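Local coordinates for homocysteine S-methyltransferase (PDB 5DMM), which transfers a methyl group from S-methylmethionine, or less efficiently from S-adenosylmethionine, to homocysteine, using a zinc cofactor, at residues 57-62 with 114-119. Residues are numbered along the deposited sequence; the frame is centred on the assembly and turned at random.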
loop_
_atom_site.group_PDB
_atom_site.type_symbol
_atom_site.label_atom_id
_atom_site.label_comp_id
_atom_site.label_asym_id
_atom_site.label_seq_id
_atom_site.Cartn_x
_atom_site.Cartn_y
_atom_site.Cartn_z
ATOM N N ASP A 57 8.118 14.161 -5.364
ATOM C CA ASP A 57 8.561 14.617 -4.043
ATOM C C ASP A 57 9.086 13.469 -3.167
ATOM O O ASP A 57 10.132 13.574 -2.504
ATOM C CB ASP A 57 7.389 15.303 -3.344
ATOM C CG ASP A 57 7.821 16.347 -2.355
ATOM O OD1 ASP A 57 8.862 16.156 -1.682
ATOM O OD2 ASP A 57 7.102 17.366 -2.248
ATOM N N TYR A 58 8.345 12.368 -3.154
ATOM C CA TYR A 58 8.747 11.229 -2.334
ATOM C C TYR A 58 9.976 10.522 -2.910
ATOM O O TYR A 58 10.844 10.091 -2.151
ATOM C CB TYR A 58 7.584 10.238 -2.170
ATOM C CG TYR A 58 6.642 10.615 -1.043
ATOM C CD1 TYR A 58 7.079 10.588 0.281
ATOM C CD2 TYR A 58 5.315 10.988 -1.297
ATOM C CE1 TYR A 58 6.248 10.917 1.317
ATOM C CE2 TYR A 58 4.460 11.330 -0.246
ATOM C CZ TYR A 58 4.953 11.298 1.063
ATOM O OH TYR A 58 4.160 11.613 2.140
ATOM N N TYR A 59 10.062 10.384 -4.231
ATOM C CA TYR A 59 11.270 9.784 -4.806
ATOM C C TYR A 59 12.497 10.645 -4.463
ATOM O O TYR A 59 13.571 10.119 -4.200
ATOM C CB TYR A 59 11.152 9.617 -6.322
ATOM C CG TYR A 59 10.306 8.451 -6.836
ATOM C CD1 TYR A 59 10.486 7.144 -6.371
ATOM C CD2 TYR A 59 9.356 8.663 -7.829
ATOM C CE1 TYR A 59 9.722 6.085 -6.875
ATOM C CE2 TYR A 59 8.591 7.608 -8.342
ATOM C CZ TYR A 59 8.781 6.323 -7.854
ATOM O OH TYR A 59 8.035 5.282 -8.347
ATOM N N ARG A 60 12.326 11.967 -4.460
ATOM C CA ARG A 60 13.402 12.881 -4.084
ATOM C C ARG A 60 13.812 12.697 -2.628
ATOM O O ARG A 60 14.993 12.786 -2.298
ATOM C CB ARG A 60 12.993 14.338 -4.317
ATOM C CG ARG A 60 12.980 14.752 -5.767
ATOM C CD ARG A 60 12.600 16.223 -5.912
ATOM N NE ARG A 60 12.872 16.690 -7.264
ATOM C CZ ARG A 60 12.187 17.643 -7.875
ATOM N NH1 ARG A 60 11.172 18.233 -7.251
ATOM N NH2 ARG A 60 12.513 18.007 -9.108
ATOM N N ALA A 61 12.835 12.425 -1.766
ATOM C CA ALA A 61 13.090 12.249 -0.343
ATOM C C ALA A 61 13.786 10.915 -0.047
ATOM O O ALA A 61 14.281 10.698 1.060
ATOM C CB ALA A 61 11.794 12.350 0.435
ATOM N N GLY A 62 13.812 10.021 -1.031
ATOM C CA GLY A 62 14.501 8.758 -0.866
ATOM C C GLY A 62 13.648 7.520 -1.058
ATOM O O GLY A 62 14.166 6.403 -0.992
ATOM N N GLY A 114 19.057 4.202 -8.787
ATOM C CA GLY A 114 18.852 2.774 -8.623
ATOM C C GLY A 114 17.461 2.382 -9.074
ATOM O O GLY A 114 16.730 3.191 -9.639
ATOM N N THR A 115 17.084 1.134 -8.832
ATOM C CA THR A 115 15.763 0.672 -9.234
ATOM C C THR A 115 14.668 1.352 -8.424
ATOM O O THR A 115 14.765 1.444 -7.205
ATOM C CB THR A 115 15.637 -0.853 -9.078
ATOM O OG1 THR A 115 16.660 -1.487 -9.853
ATOM C CG2 THR A 115 14.266 -1.330 -9.557
ATOM N N LEU A 116 13.645 1.849 -9.116
ATOM C CA LEU A 116 12.492 2.464 -8.462
ATOM C C LEU A 116 11.224 1.697 -8.861
ATOM O O LEU A 116 11.064 1.296 -10.019
ATOM C CB LEU A 116 12.357 3.948 -8.836
ATOM C CG LEU A 116 13.528 4.884 -8.529
ATOM C CD1 LEU A 116 13.183 6.309 -8.921
ATOM C CD2 LEU A 116 13.920 4.821 -7.052
ATOM N N LEU A 117 10.328 1.497 -7.901
ATOM C CA LEU A 117 9.129 0.707 -8.128
ATOM C C LEU A 117 7.853 1.548 -8.043
ATOM O O LEU A 117 7.846 2.650 -7.463
ATOM C CB LEU A 117 9.059 -0.437 -7.121
ATOM C CG LEU A 117 10.225 -1.432 -7.162
ATOM C CD1 LEU A 117 10.102 -2.436 -6.037
ATOM C CD2 LEU A 117 10.283 -2.122 -8.518
ATOM N N VAL A 118 6.786 1.026 -8.646
ATOM C CA VAL A 118 5.443 1.565 -8.469
ATOM C C VAL A 118 4.529 0.444 -7.957
ATOM O O VAL A 118 4.391 -0.602 -8.598
ATOM C CB VAL A 118 4.872 2.144 -9.783
ATOM C CG1 VAL A 118 3.419 2.609 -9.592
ATOM C CG2 VAL A 118 5.739 3.286 -10.297
ATOM N N ALA A 119 3.919 0.647 -6.798
ATOM C CA ALA A 119 3.015 -0.356 -6.258
ATOM C C ALA A 119 1.588 0.136 -6.376
ATOM O O ALA A 119 1.286 1.249 -5.953
ATOM C CB ALA A 119 3.357 -0.662 -4.813
#
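Tyr-59, near the C-terminal end of helix 48-61, reaches across to Leu-116, just ahead of strand 117-122, and to Leu-117 and Val-118 at its start, joining an outer helix of the TIM barrel to strand 117-122 of the parallel barrel sheet. With CG of Tyr-59 anti to its carbonyl carbon (chi1 -77°), the ring carries its hydroxyl to Leu-117. Leu-116 lays its CD1 methyl over one ring face, a CH-pi contact 4.1 Å from the Tyr-59 centroid and 22° off the ring normal; the methyl sits toward the rim, 3.8 Å from Tyr-59 CD1. Leu-117 turns its side chain away and offers its backbone instead: its O lies at the ring edge, in the ring plane. A phenylalanine at Tyr-59 would probably keep the packing on Leu-116 but leave Leu-117 O without the buried hydroxyl that donates to it. Helix 85-109 adds Arg-103 against Tyr-59 and Tyr-106 against Leu-116, while Ala-66 of strand 65-67 also touches Tyr-59. Val-118 crosses the tyrosine at about a right angle, bringing CG2 to 3.6 Å from Tyr-59 OH. The Tyr-59 hydroxyl donates to Leu-117 O at 2.8 Å (OH to O), standing above the carbonyl plane, 46° out of it.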